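PDB 3WXX: AcrH from Aeromonas hydrophila, which probably acts as a helical-repeat chaperone of type III secretion, holding the translocator AopB in a complex before it is secreted. Local coordinates for residues Y30-G33 with F34-H38; E44-K47 with I48-L52; L73-F76 with R77-I80. The protein carries 1 engineered substitution. One frame throughout, in Å; residues are numbered along the deposited sequence.

Contact 1. Residues Y30-G33 with F34-H38; sequences YTLG and FNQYH
On helix 23-38, close to its C-terminal end, Tyr30 and Phe34 meet one turn apart as part of the surface that receives AopB. Phe34 lays its CB over one face of the Tyr30 ring, off toward the rim, where CE2 of Tyr30 is 4.2 Å from CB of Phe34. The two rings do not stack: OH of Tyr30 passes CD2 of Phe34 at 4.0 Å, reaching that ring obliquely. Four residues apart, the two side chains share a flank of the helix, and both have CG anti to the backbone N (chi1 175° for Tyr30, 172° for Phe34), which leans the rings the same way. Beyond this pair, the hydroxyl of Tyr30 bonds to the carbonyl of Pro7 on the AopB chain and that of Tyr37 to the amide of Val4 there, while the Tyr30 ring also makes a cation-pi contact with Arg61.

Around the helix, the amide of Asn35 lies alongside Thr31, its ND2 3.6 Å from CG2 of Thr31. ND2 also comes near the Thr31 carbonyl, but at an angle too poor for a bond; that oxygen instead takes the backbone N of Asn35 at 2.8 Å. OG1 of Thr31 turns back to the carbonyl of Glu27. Leu32 and Gln36 likewise run side by side, with CD1 of Leu32 4.0 Å from CG of Gln36, and both pack on helix 42-55. Backbone bonds tie the turns together: N of Phe34 reaches O of Tyr30 at 2.7 Å, and the amides of Gln36 and Tyr37 bond in the same way to the carbonyls of Leu32 and Gly33. One flank packed on a neighbouring helix and another turned to a segment of the bound partner protein is an arrangement typical of tetratricopeptide-repeat folds.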
ATOM      1  N   TYR A  30      -7.124 -14.292  -4.580  1.00 49.33           N
ATOM      2  CA  TYR A  30      -6.916 -13.315  -5.645  1.00 49.00           C
ATOM      3  C   TYR A  30      -7.986 -13.520  -6.691  1.00 51.66           C
ATOM      4  O   TYR A  30      -8.613 -12.564  -7.138  1.00 46.49           O
ATOM      5  CB  TYR A  30      -5.524 -13.418  -6.286  1.00 52.25           C
ATOM      6  CG  TYR A  30      -5.335 -12.490  -7.474  1.00 54.00           C
ATOM      7  CD1 TYR A  30      -5.184 -11.113  -7.294  1.00 55.98           C
ATOM      8  CD2 TYR A  30      -5.344 -12.965  -8.770  1.00 48.60           C
ATOM      9  CE1 TYR A  30      -5.045 -10.258  -8.370  1.00 50.89           C
ATOM     10  CE2 TYR A  30      -5.221 -12.107  -9.857  1.00 47.08           C
ATOM     11  CZ  TYR A  30      -5.062 -10.759  -9.649  1.00 48.43           C
ATOM     12  OH  TYR A  30      -4.918  -9.907 -10.727  1.00 50.78           O
ATOM     13  N   THR A  31      -8.214 -14.778  -7.071  1.00 59.19           N
ATOM     14  CA  THR A  31      -9.226 -15.118  -8.086  1.00 55.44           C
ATOM     15  C   THR A  31     -10.608 -14.585  -7.688  1.00 52.70           C
ATOM     16  O   THR A  31     -11.280 -13.888  -8.474  1.00 51.08           O
ATOM     17  CB  THR A  31      -9.334 -16.624  -8.308  1.00 58.19           C
ATOM     18  OG1 THR A  31      -8.051 -17.165  -8.569  1.00 55.74           O
ATOM     19  CG2 THR A  31     -10.203 -16.932  -9.500  1.00 64.42           C
ATOM     20  N   LEU A  32     -10.993 -14.836  -6.453  1.00 46.82           N
ATOM     21  CA  LEU A  32     -12.255 -14.311  -5.963  1.00 45.88           C
ATOM     22  C   LEU A  32     -12.321 -12.797  -6.130  1.00 49.30           C
ATOM     23  O   LEU A  32     -13.280 -12.272  -6.709  1.00 45.99           O
ATOM     24  CB  LEU A  32     -12.458 -14.681  -4.498  1.00 47.05           C
ATOM     25  CG  LEU A  32     -13.776 -14.197  -3.860  1.00 51.99           C
ATOM     26  CD1 LEU A  32     -14.989 -14.679  -4.643  1.00 45.29           C
ATOM     27  CD2 LEU A  32     -13.850 -14.651  -2.403  1.00 55.22           C
ATOM     28  N   GLY A  33     -11.288 -12.100  -5.649  1.00 51.25           N
ATOM     29  CA  GLY A  33     -11.209 -10.645  -5.794  1.00 50.53           C
ATOM     30  C   GLY A  33     -11.236 -10.179  -7.250  1.00 52.28           C
ATOM     31  O   GLY A  33     -11.994  -9.235  -7.610  1.00 43.53           O
ATOM     32  N   PHE A  34     -10.449 -10.855  -8.089  1.00 40.41           N
ATOM     33  CA  PHE A  34     -10.438 -10.556  -9.509  1.00 47.42           C
ATOM     34  C   PHE A  34     -11.813 -10.755 -10.210  1.00 54.62           C
ATOM     35  O   PHE A  34     -12.198  -9.960 -11.091  1.00 52.58           O
ATOM     36  CB  PHE A  34      -9.405 -11.457 -10.157  1.00 52.46           C
ATOM     37  CG  PHE A  34      -9.403 -11.408 -11.631  1.00 53.00           C
ATOM     38  CD1 PHE A  34     -10.257 -12.203 -12.341  1.00 57.39           C
ATOM     39  CD2 PHE A  34      -8.527 -10.586 -12.310  1.00 59.41           C
ATOM     40  CE1 PHE A  34     -10.238 -12.186 -13.720  1.00 68.11           C
ATOM     41  CE2 PHE A  34      -8.495 -10.563 -13.694  1.00 66.54           C
ATOM     42  CZ  PHE A  34      -9.356 -11.375 -14.402  1.00 67.03           C
ATOM     43  N   ASN A  35     -12.531 -11.833  -9.870  1.00 51.99           N
ATOM     44  CA  ASN A  35     -13.854 -12.036 -10.456  1.00 52.92           C
ATOM     45  C   ASN A  35     -14.820 -10.979  -9.937  1.00 53.33           C
ATOM     46  O   ASN A  35     -15.543 -10.350 -10.720  1.00 51.59           O
ATOM     47  CB  ASN A  35     -14.422 -13.412 -10.153  1.00 49.68           C
ATOM     48  CG  ASN A  35     -13.616 -14.512 -10.766  1.00 50.40           C
ATOM     49  OD1 ASN A  35     -12.983 -14.333 -11.781  1.00 52.81           O
ATOM     50  ND2 ASN A  35     -13.545 -15.641 -10.072  1.00 60.81           N
ATOM     51  N   GLN A  36     -14.840 -10.780  -8.626  1.00 47.77           N
ATOM     52  CA  GLN A  36     -15.732  -9.785  -8.072  1.00 51.33           C
ATOM     53  C   GLN A  36     -15.544  -8.399  -8.700  1.00 55.56           C
ATOM     54  O   GLN A  36     -16.504  -7.656  -8.916  1.00 50.96           O
ATOM     55  CB  GLN A  36     -15.566  -9.713  -6.555  1.00 55.14           C
ATOM     56  CG  GLN A  36     -16.001 -10.981  -5.841  1.00 60.68           C
ATOM     57  CD  GLN A  36     -17.499 -11.196  -5.949  1.00 62.07           C
ATOM     58  OE1 GLN A  36     -18.021 -11.422  -7.048  1.00 58.43           O
ATOM     59  NE2 GLN A  36     -18.199 -11.101  -4.821  1.00 59.63           N
ATOM     60  N   TYR A  37     -14.290  -8.039  -8.967  1.00 62.76           N
ATOM     61  CA  TYR A  37     -14.020  -6.736  -9.550  1.00 56.65           C
ATOM     62  C   TYR A  37     -14.648  -6.708 -10.928  1.00 58.25           C
ATOM     63  O   TYR A  37     -15.333  -5.748 -11.272  1.00 59.40           O
ATOM     64  CB  TYR A  37     -12.515  -6.462  -9.609  1.00 51.08           C
ATOM     65  CG  TYR A  37     -12.114  -5.313 -10.485  1.00 43.60           C
ATOM     66  CD1 TYR A  37     -12.332  -4.019 -10.087  1.00 40.90           C
ATOM     67  CD2 TYR A  37     -11.523  -5.521 -11.720  1.00 44.13           C
ATOM     68  CE1 TYR A  37     -11.986  -2.953 -10.879  1.00 40.62           C
ATOM     69  CE2 TYR A  37     -11.162  -4.446 -12.526  1.00 45.95           C
ATOM     70  CZ  TYR A  37     -11.388  -3.161 -12.101  1.00 43.46           C
ATOM     71  OH  TYR A  37     -11.018  -2.071 -12.875  1.00 41.94           O
ATOM     72  N   HIS A  38     -14.424  -7.756 -11.721  1.00 58.87           N
ATOM     73  CA  HIS A  38     -14.967  -7.791 -13.083  1.00 60.46           C
ATOM     74  C   HIS A  38     -16.508  -7.951 -13.081  1.00 61.68           C
ATOM     75  O   HIS A  38     -17.182  -7.541 -14.029  1.00 67.18           O
ATOM     76  CB  HIS A  38     -14.246  -8.845 -13.928  1.00 55.91           C
ATOM     77  CG  HIS A  38     -12.895  -8.414 -14.400  1.00 58.00           C
ATOM     78  ND1 HIS A  38     -12.714  -7.319 -15.210  1.00 59.23           N
ATOM     79  CD2 HIS A  38     -11.658  -8.935 -14.193  1.00 60.83           C
ATOM     80  CE1 HIS A  38     -11.423  -7.175 -15.480  1.00 58.46           C
ATOM     81  NE2 HIS A  38     -10.760  -8.136 -14.867  1.00 54.31           N
TER

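Contact 2. Residues E44-K47 with I48-L52; sequences EAHK and IFQAL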
ATOM      1  N   GLU A  44     -17.110  -5.138  -2.555  1.00 62.20           N
ATOM      2  CA  GLU A  44     -16.748  -6.446  -2.056  1.00 60.43           C
ATOM      3  C   GLU A  44     -15.340  -6.816  -2.531  1.00 54.86           C
ATOM      4  O   GLU A  44     -14.558  -7.403  -1.776  1.00 56.51           O
ATOM      5  CB  GLU A  44     -17.796  -7.473  -2.523  1.00 69.31           C
ATOM      6  CG  GLU A  44     -17.570  -8.930  -2.093  1.00 74.82           C
ATOM      7  CD  GLU A  44     -17.677  -9.167  -0.590  1.00 76.84           C
ATOM      8  OE1 GLU A  44     -18.163  -8.267   0.162  1.00 88.16           O
ATOM      9  OE2 GLU A  44     -17.254 -10.266  -0.165  1.00 71.81           O
ATOM     10  N   ALA A  45     -15.025  -6.490  -3.783  1.00 54.01           N
ATOM     11  CA  ALA A  45     -13.674  -6.713  -4.319  1.00 53.47           C
ATOM     12  C   ALA A  45     -12.648  -5.900  -3.508  1.00 49.72           C
ATOM     13  O   ALA A  45     -11.596  -6.430  -3.135  1.00 39.53           O
ATOM     14  CB  ALA A  45     -13.596  -6.361  -5.788  1.00 52.24           C
ATOM     15  N   HIS A  46     -12.977  -4.641  -3.215  1.00 43.27           N
ATOM     16  CA  HIS A  46     -12.123  -3.837  -2.354  1.00 44.20           C
ATOM     17  C   HIS A  46     -11.782  -4.548  -1.050  1.00 44.35           C
ATOM     18  O   HIS A  46     -10.630  -4.607  -0.674  1.00 55.39           O
ATOM     19  CB  HIS A  46     -12.738  -2.481  -2.082  1.00 42.56           C
ATOM     20  CG  HIS A  46     -11.835  -1.562  -1.331  1.00 47.23           C
ATOM     21  ND1 HIS A  46     -12.043  -1.240  -0.015  1.00 51.73           N
ATOM     22  CD2 HIS A  46     -10.700  -0.929  -1.694  1.00 51.99           C
ATOM     23  CE1 HIS A  46     -11.083  -0.442   0.398  1.00 52.41           C
ATOM     24  NE2 HIS A  46     -10.262  -0.223  -0.607  1.00 49.88           N
ATOM     25  N   LYS A  47     -12.773  -5.109  -0.370  1.00 49.88           N
ATOM     26  CA  LYS A  47     -12.530  -5.802   0.898  1.00 46.95           C
ATOM     27  C   LYS A  47     -11.596  -6.981   0.731  1.00 46.48           C
ATOM     28  O   LYS A  47     -10.772  -7.257   1.619  1.00 47.33           O
ATOM     29  CB  LYS A  47     -13.843  -6.279   1.526  1.00 56.51           C
ATOM     30  CG  LYS A  47     -14.664  -5.162   2.173  1.00 64.89           C
ATOM     31  CD  LYS A  47     -16.124  -5.556   2.378  1.00 68.40           C
ATOM     32  CE  LYS A  47     -17.049  -4.341   2.371  1.00 73.39           C
ATOM     33  NZ  LYS A  47     -18.392  -4.691   1.826  1.00 79.86           N
ATOM     34  N   ILE A  48     -11.733  -7.695  -0.382  1.00 45.54           N
ATOM     35  CA  ILE A  48     -10.862  -8.836  -0.668  1.00 47.52           C
ATOM     36  C   ILE A  48      -9.432  -8.373  -0.886  1.00 44.67           C
ATOM     37  O   ILE A  48      -8.498  -8.838  -0.213  1.00 45.60           O
ATOM     38  CB  ILE A  48     -11.378  -9.661  -1.864  1.00 49.97           C
ATOM     39  CG1 ILE A  48     -12.677 -10.359  -1.476  1.00 54.25           C
ATOM     40  CG2 ILE A  48     -10.380 -10.734  -2.300  1.00 50.75           C
ATOM     41  CD1 ILE A  48     -13.502 -10.772  -2.664  1.00 58.17           C
ATOM     42  N   PHE A  49      -9.254  -7.393  -1.749  1.00 47.81           N
ATOM     43  CA  PHE A  49      -7.910  -6.855  -1.939  1.00 47.11           C
ATOM     44  C   PHE A  49      -7.283  -6.261  -0.658  1.00 49.09           C
ATOM     45  O   PHE A  49      -6.061  -6.361  -0.466  1.00 50.53           O
ATOM     46  CB  PHE A  49      -7.875  -5.903  -3.117  1.00 42.75           C
ATOM     47  CG  PHE A  49      -7.899  -6.625  -4.424  1.00 40.30           C
ATOM     48  CD1 PHE A  49      -6.781  -7.315  -4.852  1.00 41.10           C
ATOM     49  CD2 PHE A  49      -9.030  -6.662  -5.188  1.00 39.68           C
ATOM     50  CE1 PHE A  49      -6.792  -8.030  -6.023  1.00 39.17           C
ATOM     51  CE2 PHE A  49      -9.050  -7.368  -6.375  1.00 40.41           C
ATOM     52  CZ  PHE A  49      -7.932  -8.059  -6.786  1.00 41.38           C
ATOM     53  N   GLN A  50      -8.093  -5.695   0.231  1.00 43.04           N
ATOM     54  CA  GLN A  50      -7.550  -5.237   1.493  1.00 47.82           C
ATOM     55  C   GLN A  50      -6.928  -6.385   2.271  1.00 51.29           C
ATOM     56  O   GLN A  50      -5.942  -6.189   2.968  1.00 55.79           O
ATOM     57  CB  GLN A  50      -8.610  -4.590   2.360  1.00 47.94           C
ATOM     58  CG  GLN A  50      -9.108  -3.251   1.864  1.00 54.81           C
ATOM     59  CD  GLN A  50     -10.193  -2.707   2.771  1.00 56.87           C
ATOM     60  OE1 GLN A  50     -11.320  -3.159   2.727  1.00 59.24           O
ATOM     61  NE2 GLN A  50      -9.829  -1.783   3.648  1.00 57.79           N
ATOM     62  N   ALA A  51      -7.536  -7.563   2.211  1.00 49.66           N
ATOM     63  CA  ALA A  51      -7.037  -8.699   2.971  1.00 44.85           C
ATOM     64  C   ALA A  51      -5.784  -9.178   2.342  1.00 44.80           C
ATOM     65  O   ALA A  51      -4.798  -9.452   3.019  1.00 48.31           O
ATOM     66  CB  ALA A  51      -8.060  -9.818   2.991  1.00 48.57           C
ATOM     67  N   LEU A  52      -5.806  -9.295   1.029  1.00 46.04           N
ATOM     68  CA  LEU A  52      -4.606  -9.738   0.305  1.00 46.50           C
ATOM     69  C   LEU A  52      -3.379  -8.824   0.582  1.00 44.78           C
ATOM     70  O   LEU A  52      -2.286  -9.316   0.857  1.00 40.04           O
ATOM     71  CB  LEU A  52      -4.894  -9.771  -1.196  1.00 45.21           C
ATOM     72  CG  LEU A  52      -5.916 -10.800  -1.652  1.00 48.18           C
ATOM     73  CD1 LEU A  52      -6.363 -10.571  -3.077  1.00 49.02           C
ATOM     74  CD2 LEU A  52      -5.311 -12.160  -1.511  1.00 48.09           C
TER
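The backbone N of Phe49 gives a nearly straight hydrogen bond (174°) to O of Ala45, at 2.9 Å, in the middle of helix 42-55. That oxygen also sits near CD2 of Phe49, at an oblique position relative to the ring. The next bond along, from N of Gln50 to O of His46, is equally long at 2.9 Å but more bent, and the one from Ala51 N to Lys47 O is weak.

His46 and Gln50 carry the side-chain part of the contact. CG of Gln50 stands over one face of the imidazole, displaced toward its rim, 4.0 Å from the ring centroid: a CH-pi contact. The amide beyond it is turned 29° from the imidazole plane, with its CD 3.4 Å from CE1 of His46. OE1 of Gln50 and ND1 of His46 are close, but badly angled for a bond. His46 has CG anti to the backbone N (chi1 -174°), which tips its ring along the helix toward the following turn and the Gln50 side chain. NE2 of Gln50 bonds to the carbonyl of Val151 on the AopB chain, and Met160 of that chain packs on His46.

Helix 42-55 is sandwiched in the helical array characteristic of tetratricopeptide-repeat proteins: Ile48 faces Leu29 and Leu32 on helix 23-38, while Ala45 and His46 meet helix 60-72. CG1 of Ile48 lies alongside the carbonyl of Glu44, which accepts the Ile48 backbone N at 3.2 Å. The exposed edge is charged. Lys47 NZ makes a salt bridge to Asp43 and a long one, 4.0 Å, to OE1 of Glu44, whose OE2 pairs with Arg29 of the AopB chain.

Contact 3. Residues L73-F76 with R77-I80; sequences LGQF and RLAI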
ATOM      1  N   LEU A  73     -15.011   2.914  -7.369  1.00 45.64           N
ATOM      2  CA  LEU A  73     -15.908   3.547  -6.391  1.00 46.06           C
ATOM      3  C   LEU A  73     -15.745   5.072  -6.340  1.00 47.77           C
ATOM      4  O   LEU A  73     -16.308   5.725  -5.451  1.00 52.44           O
ATOM      5  CB  LEU A  73     -15.656   3.038  -4.975  1.00 41.68           C
ATOM      6  CG  LEU A  73     -15.727   1.549  -4.801  1.00 39.30           C
ATOM      7  CD1 LEU A  73     -15.086   1.090  -3.499  1.00 39.05           C
ATOM      8  CD2 LEU A  73     -17.155   1.110  -4.883  1.00 39.00           C
ATOM      9  N   GLY A  74     -15.003   5.669  -7.257  1.00 43.84           N
ATOM     10  CA  GLY A  74     -14.819   7.119  -7.194  1.00 48.26           C
ATOM     11  C   GLY A  74     -13.914   7.615  -6.076  1.00 46.93           C
ATOM     12  O   GLY A  74     -13.720   8.798  -5.953  1.00 51.63           O
ATOM     13  N   GLN A  75     -13.314   6.713  -5.314  1.00 49.26           N
ATOM     14  CA  GLN A  75     -12.346   7.069  -4.293  1.00 51.83           C
ATOM     15  C   GLN A  75     -10.942   7.322  -4.874  1.00 51.00           C
ATOM     16  O   GLN A  75      -9.998   6.566  -4.631  1.00 52.12           O
ATOM     17  CB  GLN A  75     -12.327   5.943  -3.245  1.00 56.56           C
ATOM     18  CG  GLN A  75     -13.525   5.987  -2.322  1.00 60.81           C
ATOM     19  CD  GLN A  75     -13.558   7.263  -1.471  1.00 74.95           C
ATOM     20  OE1 GLN A  75     -12.519   7.880  -1.185  1.00 86.59           O
ATOM     21  NE2 GLN A  75     -14.745   7.642  -1.024  1.00 84.64           N
ATOM     22  N   PHE A  76     -10.796   8.398  -5.628  1.00 51.42           N
ATOM     23  CA  PHE A  76      -9.575   8.632  -6.431  1.00 56.90           C
ATOM     24  C   PHE A  76      -8.304   8.859  -5.641  1.00 55.77           C
ATOM     25  O   PHE A  76      -7.220   8.437  -6.042  1.00 60.86           O
ATOM     26  CB  PHE A  76      -9.782   9.819  -7.390  1.00 62.85           C
ATOM     27  CG  PHE A  76     -10.969   9.640  -8.306  1.00 67.59           C
ATOM     28  CD1 PHE A  76     -10.970   8.646  -9.271  1.00 59.50           C
ATOM     29  CD2 PHE A  76     -12.081  10.455  -8.190  1.00 68.59           C
ATOM     30  CE1 PHE A  76     -12.057   8.462 -10.088  1.00 62.76           C
ATOM     31  CE2 PHE A  76     -13.173  10.278  -9.012  1.00 66.25           C
ATOM     32  CZ  PHE A  76     -13.161   9.282  -9.958  1.00 69.07           C
ATOM     33  N   ARG A  77      -8.433   9.556  -4.531  1.00 57.43           N
ATOM     34  CA  ARG A  77      -7.290   9.918  -3.714  1.00 55.12           C
ATOM     35  C   ARG A  77      -6.685   8.661  -3.090  1.00 50.24           C
ATOM     36  O   ARG A  77      -5.468   8.485  -3.052  1.00 48.28           O
ATOM     37  CB  ARG A  77      -7.755  10.886  -2.619  1.00 55.42           C
ATOM     38  CG  ARG A  77      -6.726  11.692  -1.893  1.00 58.91           C
ATOM     39  CD  ARG A  77      -5.796  12.475  -2.808  1.00 70.16           C
ATOM     40  NE  ARG A  77      -6.285  13.831  -3.007  1.00 68.89           N
ATOM     41  CZ  ARG A  77      -5.665  14.739  -3.758  1.00 70.26           C
ATOM     42  NH1 ARG A  77      -4.537  14.421  -4.403  1.00 72.15           N
ATOM     43  NH2 ARG A  77      -6.185  15.960  -3.878  1.00 69.21           N
ATOM     44  N   LEU A  78      -7.561   7.817  -2.550  1.00 50.46           N
ATOM     45  CA  LEU A  78      -7.157   6.579  -1.899  1.00 49.20           C
ATOM     46  C   LEU A  78      -6.604   5.582  -2.901  1.00 46.67           C
ATOM     47  O   LEU A  78      -5.753   4.781  -2.574  1.00 43.26           O
ATOM     48  CB  LEU A  78      -8.344   5.947  -1.174  1.00 49.93           C
ATOM     49  CG  LEU A  78      -8.988   6.696   0.011  1.00 54.84           C
ATOM     50  CD1 LEU A  78      -9.853   5.769   0.862  1.00 52.20           C
ATOM     51  CD2 LEU A  78      -7.958   7.390   0.893  1.00 49.14           C
ATOM     52  N   ALA A  79      -7.100   5.643  -4.132  1.00 46.20           N
ATOM     53  CA  ALA A  79      -6.588   4.812  -5.208  1.00 43.61           C
ATOM     54  C   ALA A  79      -5.158   5.181  -5.575  1.00 40.68           C
ATOM     55  O   ALA A  79      -4.309   4.300  -5.768  1.00 44.73           O
ATOM     56  CB  ALA A  79      -7.493   4.940  -6.409  1.00 45.57           C
ATOM     57  N   ILE A  80      -4.873   6.487  -5.657  1.00 41.71           N
ATOM     58  CA  ILE A  80      -3.493   6.965  -5.910  1.00 36.69           C
ATOM     59  C   ILE A  80      -2.529   6.458  -4.877  1.00 37.51           C
ATOM     60  O   ILE A  80      -1.420   6.062  -5.201  1.00 41.55           O
ATOM     61  CB  ILE A  80      -3.412   8.474  -5.938  1.00 35.98           C
ATOM     62  CG1 ILE A  80      -4.182   9.023  -7.141  1.00 39.97           C
ATOM     63  CG2 ILE A  80      -1.988   8.919  -6.067  1.00 34.19           C
ATOM     64  CD1 ILE A  80      -4.800  10.383  -6.941  1.00 41.19           C
TER
HETATM   65  O   HOH W   1     -10.186   8.766  -2.325  1.00 39.98           O
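A water molecule stands in for a direct capping bond between Gln75 and Leu78 at the start of helix 76-89. It donates to OE1 of Gln75 at 2.7 Å and accepts the backbone N of Leu78 at 2.8 Å, so the N-cap residue reaches an amide of the first turn through one intermediary. The bend in the Gln75 side chain at chi2 (-64°) folds its amide back toward this turn, and OE1 also passes 3.9 Å from CG of Leu78, the two side chains running alongside each other in the same direction. The other end of the amide serves a second purpose: NE2 of Gln75 bonds to the carbonyl of Met160 on the AopB chain, and Met160 also packs on Leu78. One glutamine thus joins the helix start to the bound translocator.

Main-chain bonds take over at once. O of Gln75 accepts N of Ala79 at 3.1 Å, with the donor in the carbonyl plane, and O of Phe76 accepts N of Ile80 at 3.1 Å, here tilted 29° from it. CB of Ala79 sits 3.5 Å from both of those carbonyl oxygens. Phe76 and Ile80 both pack on Cys103 of helix 95-106, and Arg77 swings away to a salt bridge with Glu109.

Just upstream, Gly74 carries its carbonyl oxygen over one face of the Phe76 ring and takes the weak bond from N of Phe76 that closes an inverse gamma turn centred on Gln75. With its positive phi, Gly74 is also the C-prime residue of a Schellman motif ending helix 60-72. The Schellman motif and the N-cap together make a short turn between successive helices, consistent with a helical-repeat fold like that of tetratricopeptide-repeat proteins.

Contacts 1 and 2 belong to consecutive helices, and their centres lie 9 Å apart. They touch directly: CG2 of Ile48 packs on the CA of Gly33 at 3.6 Å, CD1 of Ile48 on CG of Leu32 at 3.6 Å, and CG of Glu44 near NE2 of Gln36 at 3.5 Å. Contact 3 comes later in the chain, with its centre 14 Å from that of contact 2 and 18 Å from that of contact 1, and it touches neither. AopB connects all three. Its Met160 packs on residues of contacts 2 and 3, whereas contact 1 meets a different part of that chain. None lies at the magnesium site seen for this protein.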